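Local coordinates for ProQ/FinO domain-containing protein (Neisseria meningitidis, PDB 3MW6), which probably binds RNA as a FinO-like RNA chaperone of the ProQ/FinO family, at residues K37-V40 with F41-F44; K89-D92 with L93-F97. One frame throughout, in Å; residues are numbered along the deposited sequence.

Interaction 1: K37-V40 with F41-F44; sequences KYDV and FKRF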
loop_
_atom_site.group_PDB
_atom_site.type_symbol
_atom_site.label_atom_id
_atom_site.label_comp_id
_atom_site.label_asym_id
_atom_site.label_seq_id
_atom_site.Cartn_x
_atom_site.Cartn_y
_atom_site.Cartn_z
ATOM N N LYS A 37 11.459 -13.335 -13.570
ATOM C CA LYS A 37 12.029 -12.277 -14.393
ATOM C C LYS A 37 12.319 -10.960 -13.664
ATOM O O LYS A 37 13.292 -10.280 -13.977
ATOM C CB LYS A 37 11.130 -12.000 -15.597
ATOM C CG LYS A 37 11.560 -10.769 -16.371
ATOM C CD LYS A 37 10.802 -10.635 -17.672
ATOM C CE LYS A 37 11.322 -9.458 -18.475
ATOM N NZ LYS A 37 10.811 -9.496 -19.869
ATOM N N TYR A 38 11.478 -10.591 -12.703
ATOM C CA TYR A 38 11.556 -9.251 -12.121
ATOM C C TYR A 38 12.094 -9.265 -10.712
ATOM O O TYR A 38 11.452 -9.787 -9.810
ATOM C CB TYR A 38 10.176 -8.568 -12.131
ATOM C CG TYR A 38 9.656 -8.328 -13.514
ATOM C CD1 TYR A 38 8.555 -9.022 -13.986
ATOM C CD2 TYR A 38 10.292 -7.435 -14.375
ATOM C CE1 TYR A 38 8.078 -8.817 -15.270
ATOM C CE2 TYR A 38 9.822 -7.224 -15.661
ATOM C CZ TYR A 38 8.711 -7.919 -16.096
ATOM O OH TYR A 38 8.228 -7.733 -17.362
ATOM N N ASP A 39 13.260 -8.657 -10.516
ATOM C CA ASP A 39 13.848 -8.564 -9.189
ATOM C C ASP A 39 12.985 -7.802 -8.164
ATOM O O ASP A 39 12.990 -8.150 -6.987
ATOM C CB ASP A 39 15.263 -7.984 -9.259
ATOM C CG ASP A 39 16.319 -9.059 -9.459
ATOM O OD1 ASP A 39 17.060 -9.349 -8.490
ATOM O OD2 ASP A 39 16.395 -9.630 -10.573
ATOM N N VAL A 40 12.254 -6.770 -8.581
ATOM C CA VAL A 40 11.417 -6.063 -7.604
ATOM C C VAL A 40 10.388 -7.007 -6.985
ATOM O O VAL A 40 10.039 -6.872 -5.822
ATOM C CB VAL A 40 10.713 -4.821 -8.178
ATOM C CG1 VAL A 40 11.741 -3.780 -8.593
ATOM C CG2 VAL A 40 9.796 -5.202 -9.339
ATOM N N PHE A 41 9.915 -7.979 -7.753
ATOM C CA PHE A 41 9.023 -8.988 -7.194
ATOM C C PHE A 41 9.762 -10.050 -6.395
ATOM O O PHE A 41 9.359 -10.388 -5.296
ATOM C CB PHE A 41 8.162 -9.611 -8.284
ATOM C CG PHE A 41 7.051 -8.707 -8.734
ATOM C CD1 PHE A 41 7.238 -7.818 -9.783
ATOM C CD2 PHE A 41 5.840 -8.698 -8.062
ATOM C CE1 PHE A 41 6.215 -6.964 -10.183
ATOM C CE2 PHE A 41 4.809 -7.840 -8.458
ATOM C CZ PHE A 41 5.006 -6.978 -9.521
ATOM N N LYS A 42 10.859 -10.560 -6.934
ATOM C CA LYS A 42 11.584 -11.637 -6.272
ATOM C C LYS A 42 12.093 -11.188 -4.904
ATOM O O LYS A 42 12.146 -11.971 -3.953
ATOM C CB LYS A 42 12.745 -12.113 -7.171
ATOM C CG LYS A 42 13.681 -13.133 -6.539
ATOM C CD LYS A 42 14.955 -13.354 -7.399
ATOM C CE LYS A 42 14.700 -14.195 -8.659
ATOM N NZ LYS A 42 14.526 -13.380 -9.905
ATOM N N ARG A 43 12.450 -9.912 -4.803
ATOM C CA ARG A 43 12.997 -9.375 -3.560
ATOM C C ARG A 43 11.994 -8.559 -2.730
ATOM O O ARG A 43 12.362 -7.949 -1.736
ATOM C CB ARG A 43 14.255 -8.557 -3.855
ATOM C CG ARG A 43 15.445 -9.421 -4.227
ATOM C CD ARG A 43 16.078 -8.977 -5.530
ATOM N NE ARG A 43 16.811 -7.720 -5.395
ATOM C CZ ARG A 43 18.084 -7.557 -5.736
ATOM N NH1 ARG A 43 18.769 -8.577 -6.238
ATOM N NH2 ARG A 43 18.667 -6.373 -5.579
ATOM N N PHE A 44 10.725 -8.561 -3.137
ATOM C CA PHE A 44 9.672 -7.875 -2.381
ATOM C C PHE A 44 10.053 -6.449 -2.033
ATOM O O PHE A 44 10.100 -6.072 -0.861
ATOM C CB PHE A 44 9.310 -8.659 -1.102
ATOM C CG PHE A 44 8.502 -9.895 -1.365
ATOM C CD1 PHE A 44 9.119 -11.070 -1.760
ATOM C CD2 PHE A 44 7.119 -9.872 -1.244
ATOM C CE1 PHE A 44 8.373 -12.211 -2.028
ATOM C CE2 PHE A 44 6.363 -11.008 -1.500
ATOM C CZ PHE A 44 6.995 -12.181 -1.897
#

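Interaction 2: K89-D92 with L93-F97; sequences KRFD and LNNRF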
loop_
_atom_site.group_PDB
_atom_site.type_symbol
_atom_site.label_atom_id
_atom_site.label_comp_id
_atom_site.label_asym_id
_atom_site.label_seq_id
_atom_site.Cartn_x
_atom_site.Cartn_y
_atom_site.Cartn_z
ATOM N N LYS A 89 12.019 3.992 -0.639
ATOM C CA LYS A 89 11.587 4.205 -2.026
ATOM C C LYS A 89 10.744 3.075 -2.599
ATOM O O LYS A 89 10.845 1.925 -2.179
ATOM C CB LYS A 89 12.812 4.389 -2.933
ATOM C CG LYS A 89 13.612 5.651 -2.667
ATOM C CD LYS A 89 12.924 6.810 -3.329
ATOM C CE LYS A 89 13.720 8.083 -3.182
ATOM N NZ LYS A 89 13.054 9.177 -3.936
ATOM N N ARG A 90 9.917 3.410 -3.577
ATOM C CA ARG A 90 9.270 2.399 -4.390
ATOM C C ARG A 90 10.032 2.193 -5.699
ATOM O O ARG A 90 10.762 3.078 -6.151
ATOM C CB ARG A 90 7.824 2.788 -4.670
ATOM C CG ARG A 90 6.961 2.851 -3.433
ATOM C CD ARG A 90 5.509 3.262 -3.770
ATOM N NE ARG A 90 4.710 3.202 -2.558
ATOM C CZ ARG A 90 4.013 2.136 -2.191
ATOM N NH1 ARG A 90 4.001 1.051 -2.951
ATOM N NH2 ARG A 90 3.336 2.150 -1.062
ATOM N N PHE A 91 9.849 1.026 -6.306
ATOM C CA PHE A 91 10.648 0.617 -7.456
ATOM C C PHE A 91 9.762 0.223 -8.637
ATOM O O PHE A 91 8.729 -0.418 -8.444
ATOM C CB PHE A 91 11.536 -0.571 -7.066
ATOM C CG PHE A 91 12.608 -0.227 -6.077
ATOM C CD1 PHE A 91 13.932 -0.135 -6.473
ATOM C CD2 PHE A 91 12.288 0.014 -4.743
ATOM C CE1 PHE A 91 14.931 0.195 -5.566
ATOM C CE2 PHE A 91 13.270 0.345 -3.830
ATOM C CZ PHE A 91 14.607 0.428 -4.240
ATOM N N ASP A 92 10.159 0.597 -9.858
ATOM C CA ASP A 92 9.398 0.208 -11.056
ATOM C C ASP A 92 9.880 -1.142 -11.581
ATOM O O ASP A 92 10.738 -1.771 -10.950
ATOM C CB ASP A 92 9.424 1.294 -12.141
ATOM C CG ASP A 92 10.820 1.560 -12.687
ATOM O OD1 ASP A 92 11.025 2.662 -13.248
ATOM O OD2 ASP A 92 11.714 0.690 -12.547
ATOM N N LEU A 93 9.318 -1.603 -12.697
ATOM C CA LEU A 93 9.697 -2.909 -13.259
ATOM C C LEU A 93 11.180 -3.028 -13.562
ATOM O O LEU A 93 11.710 -4.135 -13.628
ATOM C CB LEU A 93 8.910 -3.227 -14.535
ATOM C CG LEU A 93 7.479 -3.674 -14.286
ATOM C CD1 LEU A 93 6.817 -4.183 -15.578
ATOM C CD2 LEU A 93 7.462 -4.748 -13.205
ATOM N N ASN A 94 11.855 -1.892 -13.721
ATOM C CA ASN A 94 13.277 -1.887 -14.063
ATOM C C ASN A 94 14.183 -1.688 -12.868
ATOM O O ASN A 94 15.354 -1.316 -13.015
ATOM C CB ASN A 94 13.566 -0.806 -15.103
ATOM C CG ASN A 94 12.904 -1.093 -16.431
ATOM O OD1 ASN A 94 12.754 -2.254 -16.823
ATOM N ND2 ASN A 94 12.490 -0.041 -17.126
ATOM N N ASN A 95 13.638 -1.926 -11.683
ATOM C CA ASN A 95 14.404 -1.779 -10.459
ATOM C C ASN A 95 14.979 -0.378 -10.295
ATOM O O ASN A 95 16.062 -0.198 -9.753
ATOM C CB ASN A 95 15.499 -2.838 -10.380
ATOM C CG ASN A 95 15.518 -3.549 -9.044
ATOM O OD1 ASN A 95 15.187 -2.964 -8.009
ATOM N ND2 ASN A 95 15.892 -4.821 -9.055
ATOM N N ARG A 96 14.239 0.623 -10.749
ATOM C CA ARG A 96 14.657 1.996 -10.529
ATOM C C ARG A 96 13.706 2.706 -9.578
ATOM O O ARG A 96 12.522 2.396 -9.529
ATOM C CB ARG A 96 14.746 2.740 -11.855
ATOM C CG ARG A 96 15.781 2.132 -12.793
ATOM C CD ARG A 96 16.412 3.172 -13.709
ATOM N NE ARG A 96 17.548 2.621 -14.444
ATOM C CZ ARG A 96 18.814 2.984 -14.250
ATOM N NH1 ARG A 96 19.112 3.913 -13.349
ATOM N NH2 ARG A 96 19.785 2.428 -14.969
ATOM N N PHE A 97 14.238 3.650 -8.814
ATOM C CA PHE A 97 13.422 4.476 -7.946
ATOM C C PHE A 97 12.232 5.045 -8.703
ATOM O O PHE A 97 12.373 5.544 -9.805
ATOM C CB PHE A 97 14.254 5.615 -7.352
ATOM C CG PHE A 97 15.302 5.158 -6.364
ATOM C CD1 PHE A 97 15.213 3.913 -5.758
ATOM C CD2 PHE A 97 16.375 5.977 -6.043
ATOM C CE1 PHE A 97 16.181 3.494 -4.861
ATOM C CE2 PHE A 97 17.349 5.561 -5.135
ATOM C CZ PHE A 97 17.247 4.321 -4.542
HETATM O O HOH W 1 11.762 5.248 -12.668
#

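Interaction 1: K37-V40 with F41-F44
Backbone bonds tie Y38 to K42 and D39 to R43 and so define the short helix 39-42. Y38 is the N-cap residue. Its carbonyl O takes the N-H of K42 at 3.0 Å. F41 N adds a weak bond to the same Y38 O. One residue on, R43 N binds D39 O at 2.9 Å. D39 opens the helix, and R43 follows its last residue, one turn on. A Schellman motif then ends the helix. F44, with positive phi, is its C-prime residue: F44 N bonds to F41 O, and K45 N reaches back to V40 O.

Charged groups meet on the D39 side. R43 is modelled in two conformers. In one of them R43 NH1 lies 2.9 Å from D39 OD1, close enough for a salt bridge, and the R43 chain bends back toward D39. The bridge is therefore doubtful as a permanent tie. K42 NZ, 4.2 Å from D39 OD2, is too far for a salt bridge; it bonds instead to the carbonyl of Y35.

The apolar contacts gather at F41. Y38 CB comes to the edge of the F41 ring, 3.8 Å from F41 CD1. V40 CG2 approaches the same F41 CD1 at 3.7 Å.

F41 and Y38 both pack on L55 of helix 51-58, and F41 also touches I34 and Y35 of helix 23-37. H74 of helix 64-76 meets F41 edge-to-face and stacks with F44, whose side chain reaches R79 and Y80 of helix 78-86.

Interaction 2: K89-D92 with L93-F97
F91 and F97 meet across a beta hairpin, as an antiparallel non-hydrogen-bonded pair. A type I turn from D92 to N95, with N95 in the left-handed bulge position (type I + G1 bulge), joins its arms. Both phenylalanines carry CG anti to the carbonyl carbon, and their side chains run side by side. The F97 edge is directed at the F91 face in an offset edge-to-face stack. The centroids are 5.4 Å apart and the planes are at 72°. K89 lies over one face of the F97 ring. K89 CG makes a CH-pi contact there, 4.0 Å from the F97 centroid.

N95 OD1 also comes near the F91 ring, 3.5 Å from F91 CD1. This oxygen accepts a hydrogen bond from K45 NZ, and K45 makes a cation-pi contact with the same ring. The R90 side chain starts away from 93-97. It bonds to the carbonyls of L47 and E100, and forms salt bridges with E105 and with E104 of the second subunit.

D92 organises the turn. Its chi1 of 64° places CG between the backbone N and the carbonyl carbon, which brings the carboxylate over the following residues. D92 OD2 accepts N94 N at 2.8 Å and R96 N at 3.1 Å, from opposite faces of the carboxylate plane. Two backbone bonds close the hairpin end: N95 N to D92 O, and D92 N to R96 O, the latter at 3.0 Å. The other carboxylate oxygen is tied to the far arm through a water, which donates to D92 OD1 at 2.8 Å and to F97 O at 2.9 Å.

Overall arrangement
From the N terminus, helix 23-37 runs into interaction 1, where the chain makes the short helix 39-42, which ends in the Schellman motif at F44. Helices 51-58, 64-76 and 78-86 follow. The chain then enters strand 89-91, and interaction 2 closes the hairpin loop before strand 97-100. The two contacts are local and lie in series, neither nested nor crossed, with centres about 10 Å apart. They touch directly. V40 CG1 packs on F91 CB at 3.6 Å and lies near D92 O, while D39 and V40 meet the N95 side chain. The short helix thus packs between the hairpin and helices 23-37 and 51-58, and L93 adds contacts with F41 and helix 51-58.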